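Local structure of Cfl (7A9J) at residues Glu354-Pro360 and Asn415-Phe420; Pro434-Ile440 and Leu492-Pro498. The protein probably activates carboxylic acids such as coronafacic acid at the expense of ATP, as an adenylate-forming ligase of the AMP-binding enzyme family. The protein carries 1 engineered substitution. All coordinates share one frame; numbering follows the deposited sequence.

Contact 1 of 2, residues Glu354-Pro360 and Asn415-Phe420; sequences EPSIGWP and NGNLIF. Engineered in segment 415-420: G416 (natural residue Arg).
S356 and I419 form a non-hydrogen-bonded antiparallel pair between strands whose N-to-C directions, over these short segments, differ by 166°, and bonds from F420 N to P355 O (2.9 Å) and from I357 N to L418 O (2.9 Å) flank it. One step further L418 N donates to G358 O at 2.9 Å. L418 O thus takes I357 N while L418 N gives to G358 O, and the register slips at G358, whose phi is positive. Around the bonds, I357 CG1 lies against L418 CB, while its CG2 branch meets CD1 of the F420 ring at 3.7 Å. On the face of S356 and I419, the tip of I419 bends back, CD1 lying near S356 CB; S356 OG itself is bonded to H346 on the adjoining strand 342-346. Strand 356-360 lies between strands 342-346 and 418-423, antiparallel to both, and the latter forms a hairpin with 408-412, consistent with the last part of the large N-terminal domain of adenylate-forming enzymes. The indole of W359 closes the turn of that hairpin. Its NE1 donates to N415 O at 2.8 Å; the oxygen lies in the ring plane, although the nitrogen stands well out of the carbonyl plane. N417 covers one indole face, with CB 3.4 Å above the ring plane and the amide turned only 20° from it. Having CG anti to the backbone N (chi1 -173°) sends that amide across to G358, where OD1 takes a weak bond from G358 N. N415 OD1 accepts from N417 N at 3.0 Å, an Asx turn that fixes the loop under the indole. The engineered G416, arginine in the natural protein, passes its backbone beside W359 CD1.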
loop_
_atom_site.group_PDB
_atom_site.type_symbol
_atom_site.label_atom_id
_atom_site.label_comp_id
_atom_site.label_asym_id
_atom_site.label_seq_id
_atom_site.Cartn_x
_atom_site.Cartn_y
_atom_site.Cartn_z
ATOM N N GLU A 354 -20.508 4.292 9.662
ATOM C CA GLU A 354 -20.402 2.874 9.259
ATOM C C GLU A 354 -19.031 2.573 8.638
ATOM O O GLU A 354 -18.446 3.420 7.975
ATOM C CB GLU A 354 -21.452 2.538 8.213
ATOM C CG GLU A 354 -22.931 2.915 8.608
ATOM C CD GLU A 354 -23.427 4.230 7.898
ATOM O OE1 GLU A 354 -24.573 4.188 7.396
ATOM O OE2 GLU A 354 -22.696 5.290 7.829
ATOM N N PRO A 355 -18.529 1.345 8.760
ATOM C CA PRO A 355 -17.345 0.966 7.987
ATOM C C PRO A 355 -17.538 1.193 6.498
ATOM O O PRO A 355 -18.557 0.828 5.909
ATOM C CB PRO A 355 -17.165 -0.525 8.317
ATOM C CG PRO A 355 -17.828 -0.679 9.625
ATOM C CD PRO A 355 -19.103 0.170 9.467
ATOM N N SER A 356 -16.598 1.900 5.912
ATOM C CA SER A 356 -16.723 2.243 4.512
ATOM C C SER A 356 -15.359 2.386 3.842
ATOM O O SER A 356 -14.310 2.600 4.469
ATOM C CB SER A 356 -17.573 3.539 4.342
ATOM O OG SER A 356 -16.839 4.640 4.838
ATOM N N ILE A 357 -15.368 2.158 2.546
ATOM C CA ILE A 357 -14.136 2.335 1.800
ATOM C C ILE A 357 -14.133 3.508 0.850
ATOM O O ILE A 357 -13.062 3.793 0.239
ATOM C CB ILE A 357 -13.716 1.080 1.035
ATOM C CG1 ILE A 357 -14.811 0.673 0.039
ATOM C CG2 ILE A 357 -13.325 -0.001 2.041
ATOM C CD1 ILE A 357 -14.416 -0.576 -0.723
ATOM N N GLY A 358 -15.209 4.246 0.720
ATOM C CA GLY A 358 -15.077 5.443 -0.081
ATOM C C GLY A 358 -15.670 5.326 -1.480
ATOM O O GLY A 358 -16.561 4.492 -1.749
ATOM N N TRP A 359 -15.153 6.128 -2.394
ATOM C CA TRP A 359 -15.754 6.332 -3.682
ATOM C C TRP A 359 -14.836 5.848 -4.794
ATOM O O TRP A 359 -13.636 6.158 -4.772
ATOM C CB TRP A 359 -16.058 7.825 -3.906
ATOM C CG TRP A 359 -17.173 8.355 -3.079
ATOM C CD1 TRP A 359 -18.487 8.475 -3.479
ATOM C CD2 TRP A 359 -17.149 8.729 -1.669
ATOM N NE1 TRP A 359 -19.246 8.953 -2.453
ATOM C CE2 TRP A 359 -18.460 9.132 -1.344
ATOM C CE3 TRP A 359 -16.130 8.860 -0.705
ATOM C CZ2 TRP A 359 -18.826 9.577 -0.050
ATOM C CZ3 TRP A 359 -16.479 9.297 0.576
ATOM C CH2 TRP A 359 -17.834 9.622 0.892
ATOM N N PRO A 360 -15.387 5.304 -5.877
ATOM C CA PRO A 360 -14.534 4.995 -7.049
ATOM C C PRO A 360 -13.888 6.253 -7.600
ATOM O O PRO A 360 -14.508 7.313 -7.726
ATOM C CB PRO A 360 -15.525 4.400 -8.075
ATOM C CG PRO A 360 -16.612 3.749 -7.146
ATOM C CD PRO A 360 -16.770 4.789 -6.033
ATOM N N ASN A 415 -25.055 8.319 -2.392
ATOM C CA ASN A 415 -24.078 9.283 -2.832
ATOM C C ASN A 415 -22.842 8.606 -3.451
ATOM O O ASN A 415 -21.805 9.233 -3.634
ATOM C CB ASN A 415 -23.731 10.145 -1.639
ATOM C CG ASN A 415 -23.021 9.380 -0.558
ATOM O OD1 ASN A 415 -22.841 8.174 -0.661
ATOM N ND2 ASN A 415 -22.595 10.081 0.487
ATOM N N GLY A 416 -22.914 7.275 -3.675
ATOM C CA GLY A 416 -21.782 6.557 -4.234
ATOM C C GLY A 416 -20.853 5.887 -3.250
ATOM O O GLY A 416 -19.978 5.117 -3.670
ATOM N N ASN A 417 -20.934 6.228 -1.968
ATOM C CA ASN A 417 -20.011 5.665 -0.991
ATOM C C ASN A 417 -20.224 4.145 -0.864
ATOM O O ASN A 417 -21.351 3.671 -0.871
ATOM C CB ASN A 417 -20.222 6.331 0.373
ATOM C CG ASN A 417 -19.180 5.920 1.390
ATOM O OD1 ASN A 417 -18.088 5.500 1.044
ATOM N ND2 ASN A 417 -19.540 6.019 2.675
ATOM N N LEU A 418 -19.096 3.404 -0.818
ATOM C CA LEU A 418 -19.161 1.938 -0.698
ATOM C C LEU A 418 -19.050 1.598 0.772
ATOM O O LEU A 418 -18.000 1.692 1.390
ATOM C CB LEU A 418 -18.040 1.303 -1.513
ATOM C CG LEU A 418 -18.336 1.631 -2.992
ATOM C CD1 LEU A 418 -17.088 1.230 -3.755
ATOM C CD2 LEU A 418 -19.560 0.761 -3.512
ATOM N N ILE A 419 -20.180 1.254 1.357
ATOM C CA ILE A 419 -20.176 0.677 2.689
ATOM C C ILE A 419 -19.496 -0.678 2.665
ATOM O O ILE A 419 -19.765 -1.527 1.799
ATOM C CB ILE A 419 -21.635 0.573 3.179
ATOM C CG1 ILE A 419 -22.267 1.931 3.338
ATOM C CG2 ILE A 419 -21.665 -0.201 4.455
ATOM C CD1 ILE A 419 -21.461 3.050 4.033
ATOM N N PHE A 420 -18.673 -0.941 3.650
ATOM C CA PHE A 420 -17.855 -2.141 3.647
ATOM C C PHE A 420 -18.462 -3.171 4.583
ATOM O O PHE A 420 -18.687 -2.896 5.763
ATOM C CB PHE A 420 -16.404 -1.815 4.039
ATOM C CG PHE A 420 -15.480 -2.977 3.902
ATOM C CD1 PHE A 420 -14.975 -3.303 2.649
ATOM C CD2 PHE A 420 -15.009 -3.635 5.014
ATOM C CE1 PHE A 420 -14.081 -4.346 2.520
ATOM C CE2 PHE A 420 -14.105 -4.691 4.884
ATOM C CZ PHE A 420 -13.675 -5.048 3.646
#

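Contact 2 of 2, residues Pro434-Ile440 and Leu492-Pro498; sequences PVYPIEI and LAHYKHP
I440, on the first turn of helix 437-445, meets the loop 492-498 with two branches: CG1 lies 4.1 Å from L492 CD1, the two side chains crossing at about a right angle, and CG2 lies 4.3 Å from P498 CG. V435, at the end of strand 433-435, continues this apolar layer. Its CG2 sits 3.6 Å from Y495 CD1, and CG1 turns instead to the backbone of K496. I467 of strand 464-473 touches both V435 and P498, so the layer packs against that strand of the C-terminal domain, buried at V435, I440 and P498, and joins the helix start and the hairpin 428-435 to the 3-10 turn 494-496. Around this turn K496 CG rests 3.8 Å above the plane of the Y495 ring, toward its rim, while P434 O comes to the ring edge, in its plane. A water bridges further out, donating to P434 O and lying 2.9 Å from Y495 OH. On the helix side, E439 reaches out with CG anti to the backbone N (chi1 176°), and the fully extended K496 brings NZ to E439 OE2 at 2.8 Å, on the syn lone pair. With L492 CD2 against OE2, the salt bridge is probably partly shielded from solvent, which may strengthen the attraction and help keep both groups charged.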
loop_
_atom_site.group_PDB
_atom_site.type_symbol
_atom_site.label_atom_id
_atom_site.label_comp_id
_atom_site.label_asym_id
_atom_site.label_seq_id
_atom_site.Cartn_x
_atom_site.Cartn_y
_atom_site.Cartn_z
ATOM N N PRO A 434 -27.564 -13.101 5.706
ATOM C CA PRO A 434 -26.138 -12.834 5.925
ATOM C C PRO A 434 -25.933 -11.854 7.075
ATOM O O PRO A 434 -26.667 -10.869 7.213
ATOM C CB PRO A 434 -25.688 -12.234 4.590
ATOM C CG PRO A 434 -26.905 -11.513 4.113
ATOM C CD PRO A 434 -28.087 -12.444 4.504
ATOM N N VAL A 435 -24.951 -12.164 7.925
ATOM C CA VAL A 435 -24.529 -11.302 9.027
ATOM C C VAL A 435 -23.040 -10.993 8.860
ATOM O O VAL A 435 -22.238 -11.880 8.557
ATOM C CB VAL A 435 -24.820 -11.982 10.389
ATOM C CG1 VAL A 435 -24.335 -11.133 11.516
ATOM C CG2 VAL A 435 -26.375 -12.192 10.548
ATOM N N TYR A 436 -22.674 -9.730 9.082
ATOM C CA TYR A 436 -21.312 -9.305 8.774
ATOM C C TYR A 436 -20.596 -8.945 10.053
ATOM O O TYR A 436 -20.888 -7.879 10.626
ATOM C CB TYR A 436 -21.376 -8.088 7.837
ATOM C CG TYR A 436 -22.247 -8.339 6.639
ATOM C CD1 TYR A 436 -21.906 -9.310 5.719
ATOM C CD2 TYR A 436 -23.455 -7.654 6.478
ATOM C CE1 TYR A 436 -22.753 -9.586 4.620
ATOM C CE2 TYR A 436 -24.284 -7.898 5.417
ATOM C CZ TYR A 436 -23.923 -8.875 4.487
ATOM O OH TYR A 436 -24.751 -9.058 3.427
ATOM N N PRO A 437 -19.584 -9.714 10.462
ATOM C CA PRO A 437 -18.843 -9.395 11.691
ATOM C C PRO A 437 -18.327 -7.968 11.753
ATOM O O PRO A 437 -18.431 -7.338 12.803
ATOM C CB PRO A 437 -17.701 -10.424 11.673
ATOM C CG PRO A 437 -18.282 -11.547 10.904
ATOM C CD PRO A 437 -19.087 -10.941 9.833
ATOM N N ILE A 438 -17.748 -7.442 10.662
ATOM C CA ILE A 438 -17.183 -6.103 10.733
ATOM C C ILE A 438 -18.250 -5.085 11.127
ATOM O O ILE A 438 -17.959 -4.123 11.869
ATOM C CB ILE A 438 -16.475 -5.756 9.408
ATOM C CG1 ILE A 438 -15.604 -4.528 9.631
ATOM C CG2 ILE A 438 -17.437 -5.394 8.286
ATOM C CD1 ILE A 438 -14.786 -4.181 8.437
ATOM N N GLU A 439 -19.504 -5.297 10.702
ATOM C CA GLU A 439 -20.560 -4.364 11.075
ATOM C C GLU A 439 -20.896 -4.476 12.570
ATOM O O GLU A 439 -21.106 -3.458 13.252
ATOM C CB GLU A 439 -21.804 -4.640 10.206
ATOM C CG GLU A 439 -23.040 -3.810 10.522
ATOM C CD GLU A 439 -24.369 -4.508 10.140
ATOM O OE1 GLU A 439 -24.428 -5.239 9.123
ATOM O OE2 GLU A 439 -25.370 -4.337 10.874
ATOM N N ILE A 440 -20.927 -5.704 13.108
ATOM C CA ILE A 440 -21.223 -5.865 14.527
ATOM C C ILE A 440 -20.097 -5.301 15.376
ATOM O O ILE A 440 -20.346 -4.645 16.398
ATOM C CB ILE A 440 -21.464 -7.341 14.875
ATOM C CG1 ILE A 440 -22.616 -7.903 14.055
ATOM C CG2 ILE A 440 -21.755 -7.473 16.386
ATOM C CD1 ILE A 440 -22.753 -9.400 14.197
ATOM N N LEU A 492 -28.869 -2.617 16.740
ATOM C CA LEU A 492 -28.729 -3.629 15.699
ATOM C C LEU A 492 -29.962 -4.512 15.655
ATOM O O LEU A 492 -30.582 -4.787 16.686
ATOM C CB LEU A 492 -27.506 -4.540 15.928
ATOM C CG LEU A 492 -26.212 -3.980 15.346
ATOM C CD1 LEU A 492 -25.085 -4.955 15.555
ATOM C CD2 LEU A 492 -26.358 -3.640 13.866
ATOM N N ALA A 493 -30.283 -4.998 14.461
ATOM C CA ALA A 493 -31.322 -6.017 14.354
ATOM C C ALA A 493 -30.985 -7.227 15.225
ATOM O O ALA A 493 -29.822 -7.609 15.392
ATOM C CB ALA A 493 -31.495 -6.447 12.896
ATOM N N HIS A 494 -32.026 -7.854 15.770
ATOM C CA HIS A 494 -31.818 -8.920 16.736
ATOM C C HIS A 494 -31.074 -10.108 16.131
ATOM O O HIS A 494 -30.320 -10.803 16.838
ATOM C CB HIS A 494 -33.172 -9.358 17.315
ATOM C CG HIS A 494 -33.083 -10.555 18.214
ATOM N ND1 HIS A 494 -33.071 -11.851 17.734
ATOM C CD2 HIS A 494 -32.983 -10.654 19.562
ATOM C CE1 HIS A 494 -32.960 -12.693 18.747
ATOM N NE2 HIS A 494 -32.908 -11.993 19.867
ATOM N N TYR A 495 -31.284 -10.400 14.841
ATOM C CA TYR A 495 -30.659 -11.608 14.310
ATOM C C TYR A 495 -29.160 -11.432 14.170
ATOM O O TYR A 495 -28.444 -12.427 14.035
ATOM C CB TYR A 495 -31.268 -12.007 12.964
ATOM C CG TYR A 495 -30.945 -11.078 11.800
ATOM C CD1 TYR A 495 -29.903 -11.373 10.911
ATOM C CD2 TYR A 495 -31.675 -9.912 11.577
ATOM C CE1 TYR A 495 -29.620 -10.555 9.850
ATOM C CE2 TYR A 495 -31.385 -9.078 10.508
ATOM C CZ TYR A 495 -30.341 -9.404 9.646
ATOM O OH TYR A 495 -30.014 -8.595 8.571
ATOM N N LYS A 496 -28.681 -10.193 14.204
ATOM C CA LYS A 496 -27.250 -9.913 14.149
ATOM C C LYS A 496 -26.583 -10.011 15.517
ATOM O O LYS A 496 -25.346 -9.925 15.604
ATOM C CB LYS A 496 -27.034 -8.510 13.572
ATOM C CG LYS A 496 -27.617 -8.301 12.192
ATOM C CD LYS A 496 -27.529 -6.817 11.847
ATOM C CE LYS A 496 -28.072 -6.516 10.482
ATOM N NZ LYS A 496 -27.950 -5.050 10.215
ATOM N N HIS A 497 -27.364 -10.177 16.571
ATOM C CA HIS A 497 -26.844 -10.125 17.930
ATOM C C HIS A 497 -25.989 -11.353 18.248
ATOM O O HIS A 497 -26.408 -12.491 17.985
ATOM C CB HIS A 497 -27.992 -10.086 18.946
ATOM C CG HIS A 497 -28.648 -8.747 19.109
ATOM N ND1 HIS A 497 -28.683 -7.789 18.113
ATOM C CD2 HIS A 497 -29.286 -8.207 20.173
ATOM C CE1 HIS A 497 -29.320 -6.719 18.555
ATOM N NE2 HIS A 497 -29.695 -6.946 19.804
ATOM N N PRO A 498 -24.869 -11.165 18.929
ATOM C CA PRO A 498 -24.103 -12.314 19.418
ATOM C C PRO A 498 -24.976 -13.159 20.327
ATOM O O PRO A 498 -25.843 -12.646 21.039
ATOM C CB PRO A 498 -22.934 -11.669 20.180
ATOM C CG PRO A 498 -22.753 -10.299 19.513
ATOM C CD PRO A 498 -24.161 -9.875 19.113
HETATM O O HOH W 1 -29.204 -9.837 6.029
#

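Overall arrangement
The segments of contact 1 both precede those of contact 2 in the sequence, and the centres of the two contacts lie 19 Å apart. They nevertheless touch: F420 CD2 packs 3.5 Å from I438 CD1, and P355 CG lies 4.1 Å from I438 O, so the side of contact 1 that bears F420 and P355 meets helix 437-445, which contact 2 holds within the C-terminal domain. As in related adenylate-forming enzymes, whose C-terminal domain rotates during the cycle, this seam may depend on the domain arrangement. Contact 1 is also near the acid-binding pocket: the I357 side chain is about 10 Å from the bound indenone carboxylic acid, and the neighbouring strand 342-346 begins with P342, which lines that pocket.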